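Local coordinates for Low molecular weight phosphotyrosine protein phosphatase (Vibrio cholerae, PDB 6U1P) that probably acts as a protein tyrosine phosphatase of the low molecular weight family, removing phosphate from phosphotyrosine in other proteins, at residues 5-10 with 81-86; 38-43 with 68-73; 92-97 with 109-114. One frame throughout, in Å; residues are numbered along the deposited sequence.

Contact 1: 5-10 with 81-86; sequences GLSVLV and IEHDFI
His83 is gripped from two directions by the strand at 5-10. Ser7 OG and His83 ND1 share a hydrogen bond of 2.5 Å at the ring edge, near the ring plane, in which either could be the donor, while CB of Leu9 sits almost over the centre of one ring face, a CH-pi contact 3.6 Å from the centroid. Leu9 places its CG opposite its own backbone N (chi1 173°), and from there CD2 runs on past His83 CD2. Ile86 fills in next to it, its CG1 3.9 Å from Leu9 CB. This buried side faces helix 77-82, whose Asp79 takes a weak hydrogen bond from His83 NE2. Beside it run the parallel bridges Val8-Phe85 and Leu9-Ile86, which join strands 6-12 and 85-88 at the middle of the four-stranded parallel sheet of the low molecular weight phosphatase fold; Leu9 N donates to Phe85 O at 2.9 Å. Where the 81-86 chain enters the sheet, Ser7 O accepts both Asp84 N (2.8 Å) and the longer Phe85 N, and Asp84 OD1 takes Ser7 N from above its carboxylate plane. Leu6, Asp84 and Phe85 are partly exposed to solvent. There the Leu6 side chain crosses that of Phe85 at about a right angle, touching through CD2 to CE2 at 3.7 Å. Val8, by contrast, is buried, and Trp152 of the second subunit packs on it.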
# COMPACT_ATOMS: atom_id res chain seq x y z
N GLY B 5 -3.10 -35.87 9.12
CA GLY B 5 -2.27 -34.98 9.93
C GLY B 5 -3.02 -33.86 10.62
O GLY B 5 -4.25 -33.80 10.59
N LEU B 6 -2.27 -32.93 11.20
CA LEU B 6 -2.85 -31.79 11.89
C LEU B 6 -3.30 -30.73 10.89
O LEU B 6 -2.71 -30.57 9.81
CB LEU B 6 -1.84 -31.19 12.88
CG LEU B 6 -2.38 -30.28 13.98
CD1 LEU B 6 -2.83 -31.09 15.19
CD2 LEU B 6 -1.33 -29.26 14.38
N SER B 7 -4.34 -29.99 11.26
CA SER B 7 -4.93 -28.98 10.41
C SER B 7 -4.95 -27.65 11.15
O SER B 7 -5.46 -27.55 12.27
CB SER B 7 -6.35 -29.38 9.99
OG SER B 7 -6.87 -28.47 9.03
N VAL B 8 -4.35 -26.63 10.52
CA VAL B 8 -4.21 -25.30 11.12
C VAL B 8 -4.81 -24.29 10.15
O VAL B 8 -4.50 -24.31 8.96
CB VAL B 8 -2.73 -24.99 11.42
CG1 VAL B 8 -2.49 -23.51 11.61
CG2 VAL B 8 -2.27 -25.76 12.63
N LEU B 9 -5.63 -23.39 10.67
CA LEU B 9 -6.18 -22.30 9.87
C LEU B 9 -5.72 -20.96 10.46
O LEU B 9 -5.71 -20.79 11.69
CB LEU B 9 -7.69 -22.41 9.83
CG LEU B 9 -8.43 -21.25 9.18
CD1 LEU B 9 -8.13 -21.19 7.70
CD2 LEU B 9 -9.93 -21.39 9.47
N VAL B 10 -5.32 -20.03 9.60
CA VAL B 10 -4.91 -18.68 10.00
C VAL B 10 -5.85 -17.66 9.35
O VAL B 10 -6.19 -17.78 8.17
CB VAL B 10 -3.44 -18.36 9.62
CG1 VAL B 10 -2.47 -19.12 10.49
CG2 VAL B 10 -3.17 -18.73 8.18
N ILE B 81 -14.94 -27.01 12.71
CA ILE B 81 -14.94 -28.44 13.00
C ILE B 81 -13.72 -29.12 12.41
O ILE B 81 -13.03 -29.88 13.10
CB ILE B 81 -16.24 -29.09 12.47
CG1 ILE B 81 -17.47 -28.32 12.95
CG2 ILE B 81 -16.29 -30.55 12.85
CD1 ILE B 81 -18.68 -28.48 12.06
N GLU B 82 -13.41 -28.82 11.15
CA GLU B 82 -12.40 -29.59 10.43
C GLU B 82 -10.99 -29.27 10.92
O GLU B 82 -10.11 -30.15 10.87
CB GLU B 82 -12.52 -29.34 8.93
CG GLU B 82 -11.65 -30.24 8.06
CD GLU B 82 -12.41 -31.44 7.48
OE1 GLU B 82 -13.66 -31.44 7.51
OE2 GLU B 82 -11.75 -32.37 6.97
N HIS B 83 -10.75 -28.05 11.40
CA HIS B 83 -9.41 -27.60 11.75
C HIS B 83 -9.11 -27.83 13.22
O HIS B 83 -9.98 -27.69 14.09
CB HIS B 83 -9.25 -26.12 11.42
CG HIS B 83 -9.20 -25.82 9.96
ND1 HIS B 83 -8.21 -26.31 9.13
CD2 HIS B 83 -10.01 -25.07 9.17
CE1 HIS B 83 -8.41 -25.87 7.90
NE2 HIS B 83 -9.49 -25.11 7.90
N ASP B 84 -7.85 -28.16 13.51
CA ASP B 84 -7.46 -28.44 14.88
C ASP B 84 -7.17 -27.16 15.67
O ASP B 84 -7.63 -27.03 16.81
CB ASP B 84 -6.26 -29.37 14.88
CG ASP B 84 -6.48 -30.57 14.01
OD1 ASP B 84 -5.56 -30.91 13.24
OD2 ASP B 84 -7.57 -31.19 14.10
N PHE B 85 -6.43 -26.21 15.09
CA PHE B 85 -6.31 -24.90 15.71
C PHE B 85 -6.42 -23.80 14.67
O PHE B 85 -6.07 -23.97 13.50
CB PHE B 85 -5.00 -24.67 16.49
CG PHE B 85 -4.45 -25.89 17.14
CD1 PHE B 85 -5.12 -26.50 18.19
CD2 PHE B 85 -3.23 -26.41 16.74
CE1 PHE B 85 -4.60 -27.62 18.80
CE2 PHE B 85 -2.70 -27.52 17.36
CZ PHE B 85 -3.39 -28.13 18.39
N ILE B 86 -6.89 -22.65 15.14
CA ILE B 86 -7.27 -21.53 14.29
C ILE B 86 -6.70 -20.28 14.94
O ILE B 86 -7.00 -20.00 16.11
CB ILE B 86 -8.79 -21.43 14.13
CG1 ILE B 86 -9.31 -22.69 13.41
CG2 ILE B 86 -9.17 -20.15 13.39
CD1 ILE B 86 -10.67 -23.14 13.86

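Contact 2: 38-43 with 68-73; sequences QVRSAG and MVNPVQ
Gln73 holds the strand at 38-43 with its side chain and its main chain: NE2 donates to Ser41 O at 3.0 Å, and the backbone O accepts from Gly43 N at 2.9 Å. The amide reaches Ser41 O almost in its own plane, though it is tilted 33° from the plane of that carbonyl. CG of Gln73 lies between its backbone N and carbonyl carbon (chi1 50°), and the extended chain beyond carries the amide back alongside the strand. Ala42 is caught between these two bonds, its CB 3.3 Å from Gln73 O. Farther along, Asn70 and Arg40 approach loosely, ND2 to NH1 at 3.6 Å, with amide and guanidinium planes 47° apart and no hydrogen bond between them. One shell out, Asn15 takes Gln73 N on its OD1 and gives ND2 to Ser41 OG, tying both segments to the loop after Cys12, the predicted nucleophile. Glu23 binds the same hydroxyl and, through OE2, Asn70 ND2, which ties Ser41 and Asn70 to helix 18-32. The Asn15 links are consistent with the Asn-Ser network that shapes the phosphate-binding loop in this family. OE1 of Gln73 binds a glycerol, probably from the crystallisation liquor. Across the contact itself, the two directed bonds of Gln73 probably fix the loop's position on the strand more than side-chain packing does.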
# COMPACT_ATOMS: atom_id res chain seq x y z
N GLN B 38 -0.91 -29.58 7.97
CA GLN B 38 -1.27 -28.74 6.85
C GLN B 38 -1.89 -27.45 7.35
O GLN B 38 -2.41 -27.36 8.48
CB GLN B 38 -2.19 -29.46 5.85
CG GLN B 38 -3.44 -30.08 6.40
CD GLN B 38 -4.35 -30.59 5.29
OE1 GLN B 38 -3.91 -30.78 4.15
NE2 GLN B 38 -5.63 -30.81 5.61
N VAL B 39 -1.79 -26.41 6.52
CA VAL B 39 -2.17 -25.07 6.93
C VAL B 39 -2.93 -24.41 5.79
O VAL B 39 -2.58 -24.57 4.62
CB VAL B 39 -0.92 -24.27 7.36
CG1 VAL B 39 0.15 -24.30 6.27
CG2 VAL B 39 -1.28 -22.82 7.72
N ARG B 40 -3.97 -23.66 6.14
CA ARG B 40 -4.67 -22.78 5.21
C ARG B 40 -4.93 -21.45 5.91
O ARG B 40 -4.62 -21.26 7.09
CB ARG B 40 -6.02 -23.32 4.72
CG ARG B 40 -6.00 -24.70 4.16
CD ARG B 40 -5.08 -24.82 2.96
NE ARG B 40 -4.11 -25.86 3.24
CZ ARG B 40 -3.37 -26.50 2.34
NH1 ARG B 40 -3.44 -26.19 1.05
NH2 ARG B 40 -2.53 -27.44 2.74
N SER B 41 -5.50 -20.53 5.15
CA SER B 41 -5.81 -19.20 5.62
C SER B 41 -7.18 -18.79 5.10
O SER B 41 -7.69 -19.36 4.13
CB SER B 41 -4.75 -18.18 5.18
OG SER B 41 -4.78 -18.03 3.78
N ALA B 42 -7.78 -17.81 5.77
CA ALA B 42 -9.11 -17.33 5.42
C ALA B 42 -9.32 -15.96 6.05
O ALA B 42 -8.60 -15.57 6.98
CB ALA B 42 -10.20 -18.32 5.88
N GLY B 43 -10.33 -15.25 5.55
CA GLY B 43 -10.68 -13.94 6.06
C GLY B 43 -12.04 -13.97 6.73
O GLY B 43 -12.87 -14.84 6.43
N MET B 68 3.56 -19.49 -3.42
CA MET B 68 2.58 -20.23 -4.21
C MET B 68 1.31 -20.26 -3.38
O MET B 68 1.33 -20.76 -2.26
CB MET B 68 3.04 -21.63 -4.57
CG MET B 68 1.91 -22.51 -4.99
SD MET B 68 2.48 -23.93 -5.92
CE MET B 68 3.35 -24.84 -4.67
N VAL B 69 0.23 -19.69 -3.89
CA VAL B 69 -0.82 -19.14 -3.04
C VAL B 69 -2.18 -19.74 -3.40
O VAL B 69 -2.52 -19.91 -4.58
CB VAL B 69 -0.90 -17.60 -3.10
CG1 VAL B 69 0.13 -17.03 -2.20
CG2 VAL B 69 -0.72 -17.08 -4.53
N ASN B 70 -2.94 -20.05 -2.37
CA ASN B 70 -4.32 -20.43 -2.57
C ASN B 70 -5.21 -19.21 -2.83
O ASN B 70 -4.87 -18.09 -2.44
CB ASN B 70 -4.80 -21.20 -1.36
CG ASN B 70 -4.24 -22.61 -1.36
OD1 ASN B 70 -4.57 -23.41 -2.24
ND2 ASN B 70 -3.33 -22.90 -0.43
N PRO B 71 -6.33 -19.42 -3.51
CA PRO B 71 -7.32 -18.35 -3.65
C PRO B 71 -7.78 -17.85 -2.29
O PRO B 71 -7.78 -18.59 -1.31
CB PRO B 71 -8.47 -19.02 -4.41
CG PRO B 71 -7.85 -20.21 -5.09
CD PRO B 71 -6.76 -20.66 -4.16
N VAL B 72 -8.12 -16.56 -2.26
CA VAL B 72 -8.78 -15.95 -1.11
C VAL B 72 -10.05 -16.72 -0.75
O VAL B 72 -10.84 -17.08 -1.63
CB VAL B 72 -9.10 -14.48 -1.45
CG1 VAL B 72 -9.94 -13.83 -0.33
CG2 VAL B 72 -7.82 -13.69 -1.74
N GLN B 73 -10.28 -16.91 0.55
CA GLN B 73 -11.54 -17.52 0.96
C GLN B 73 -11.97 -16.99 2.32
O GLN B 73 -11.15 -16.63 3.16
CB GLN B 73 -11.43 -19.05 1.01
CG GLN B 73 -10.24 -19.53 1.79
CD GLN B 73 -10.29 -21.02 2.11
OE1 GLN B 73 -10.95 -21.80 1.40
NE2 GLN B 73 -9.61 -21.42 3.18

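Contact 3: 92-97 with 109-114; sequences TNLADL and LALFLS
The beta-alpha-beta unit made of strand 85-88, helix 91-100 and strand 109-111 closes here, where Leu94 and Leu97 of the helix pack on Leu109, Ala110 and Leu111 of the last strand. The short helix and strand segments run antiparallel, 172° between their directions, with 8.5 Å between axes, as suits a helix laid on the sheet as its crossover. Leu94 does most of the touching. Its CG lies opposite its backbone N (chi1 -180°), and its two methyls divide the work: CD1 rests on the strand backbone at Ala110 N, 3.7 Å away, and CD2 meets Leu111 CG at 3.8 Å, the two side chains crossing at about a right angle. Leu111 answers with CD2 against Leu94 CB. One turn on, Leu97 presents its CB to Leu109 CD2 at 3.9 Å and also packs on Ile86 of the neighbouring strand. Past the strand the chain turns, and Leu111 O receives both the N and the OG of Ser114, the hydroxyl at 2.9 Å. Asn93 takes no part in this packing; its ND2 is hydrogen-bonded to Thr13 OG1, next to the predicted nucleophile Cys12. Leu113, in the turn, packs on Leu140 of the second subunit. The side chains that meet between helix and strand are aliphatic, some of them resting on backbone, so fit of shape and exclusion of water probably seat the helix on this outermost strand.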
# COMPACT_ATOMS: atom_id res chain seq x y z
N THR B 92 -9.50 -7.93 16.93
CA THR B 92 -10.74 -7.81 16.18
C THR B 92 -11.05 -9.10 15.42
O THR B 92 -12.20 -9.53 15.36
CB THR B 92 -10.64 -6.62 15.22
OG1 THR B 92 -10.31 -5.44 15.97
CG2 THR B 92 -11.96 -6.41 14.47
N ASN B 93 -10.01 -9.74 14.87
CA ASN B 93 -10.21 -11.02 14.21
C ASN B 93 -10.65 -12.09 15.21
O ASN B 93 -11.59 -12.86 14.95
CB ASN B 93 -8.92 -11.45 13.51
CG ASN B 93 -8.48 -10.47 12.43
OD1 ASN B 93 -7.30 -10.12 12.35
ND2 ASN B 93 -9.43 -10.03 11.61
N LEU B 94 -9.98 -12.14 16.36
CA LEU B 94 -10.30 -13.14 17.36
C LEU B 94 -11.72 -12.98 17.87
O LEU B 94 -12.39 -13.98 18.16
CB LEU B 94 -9.30 -13.05 18.52
CG LEU B 94 -9.50 -14.05 19.66
CD1 LEU B 94 -9.09 -15.44 19.22
CD2 LEU B 94 -8.69 -13.60 20.86
N ALA B 95 -12.20 -11.74 17.96
CA ALA B 95 -13.56 -11.50 18.42
C ALA B 95 -14.59 -11.98 17.41
O ALA B 95 -15.57 -12.64 17.78
CB ALA B 95 -13.75 -10.01 18.71
N ASP B 96 -14.39 -11.66 16.13
CA ASP B 96 -15.37 -12.04 15.13
C ASP B 96 -15.47 -13.55 14.94
O ASP B 96 -16.56 -14.07 14.68
CB ASP B 96 -15.06 -11.33 13.81
CG ASP B 96 -15.07 -9.82 13.96
OD1 ASP B 96 -15.65 -9.34 14.96
OD2 ASP B 96 -14.49 -9.12 13.10
N LEU B 97 -14.36 -14.28 15.12
CA LEU B 97 -14.44 -15.74 15.05
C LEU B 97 -15.17 -16.28 16.28
O LEU B 97 -16.05 -17.15 16.16
CB LEU B 97 -13.05 -16.35 14.93
CG LEU B 97 -12.29 -16.12 13.62
CD1 LEU B 97 -10.88 -16.70 13.72
CD2 LEU B 97 -13.03 -16.71 12.43
N LEU B 109 -9.49 -21.37 19.38
CA LEU B 109 -9.25 -20.01 18.91
C LEU B 109 -8.17 -19.35 19.75
O LEU B 109 -8.17 -19.46 20.98
CB LEU B 109 -10.54 -19.18 18.99
CG LEU B 109 -11.47 -19.18 17.78
CD1 LEU B 109 -11.64 -20.57 17.19
CD2 LEU B 109 -12.82 -18.60 18.16
N ALA B 110 -7.26 -18.64 19.08
CA ALA B 110 -6.17 -17.96 19.77
C ALA B 110 -5.55 -16.94 18.83
O ALA B 110 -5.72 -17.01 17.61
CB ALA B 110 -5.12 -18.95 20.29
N LEU B 111 -4.84 -15.97 19.42
CA LEU B 111 -4.11 -14.98 18.63
C LEU B 111 -2.83 -15.59 18.06
O LEU B 111 -2.16 -16.39 18.72
CB LEU B 111 -3.82 -13.74 19.47
CG LEU B 111 -5.08 -12.95 19.84
CD1 LEU B 111 -4.89 -12.00 21.03
CD2 LEU B 111 -5.57 -12.17 18.63
N PHE B 112 -2.52 -15.20 16.82
CA PHE B 112 -1.36 -15.75 16.11
C PHE B 112 -0.07 -15.57 16.89
O PHE B 112 0.79 -16.46 16.90
CB PHE B 112 -1.22 -15.11 14.73
CG PHE B 112 -0.09 -15.68 13.91
CD1 PHE B 112 -0.25 -16.88 13.21
CD2 PHE B 112 1.13 -15.02 13.81
CE1 PHE B 112 0.78 -17.40 12.43
CE2 PHE B 112 2.17 -15.54 13.03
CZ PHE B 112 2.00 -16.73 12.34
N LEU B 113 0.09 -14.42 17.55
CA LEU B 113 1.31 -14.11 18.28
C LEU B 113 1.35 -14.72 19.69
O LEU B 113 2.28 -14.40 20.45
CB LEU B 113 1.48 -12.60 18.40
CG LEU B 113 1.79 -11.85 17.11
CD1 LEU B 113 1.93 -10.38 17.38
CD2 LEU B 113 3.04 -12.42 16.47
N SER B 114 0.42 -15.60 20.05
CA SER B 114 0.29 -16.03 21.44
C SER B 114 1.46 -16.88 21.94
O SER B 114 1.66 -16.96 23.16
CB SER B 114 -1.01 -16.80 21.64
OG SER B 114 -1.04 -17.97 20.86

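In the fold
All three contacts reach one parallel sheet, ordered 37-43, 6-12, 85-88, 109-111. Contact 1 joins its two central strands, contact 2 fastens a loop to the strand at one edge, and contact 3 seats a helix on the strand at the other. Contacts 1 and 2 meet through probable backbone hydrogen bonds such as Leu6 O to Gln38 N, and contacts 1 and 3 through another probable one, Ile86 O to Ala110 N, and through Ile86 packing on Leu97 and Leu109; contacts 2 and 3 do not touch. Contact 1, partly buried, mixes strand pairing with side-chain packing; contact 2, also partly buried, is polar and comes closest to the predicted nucleophile Cys12; contact 3 is aliphatic and lies at the surface.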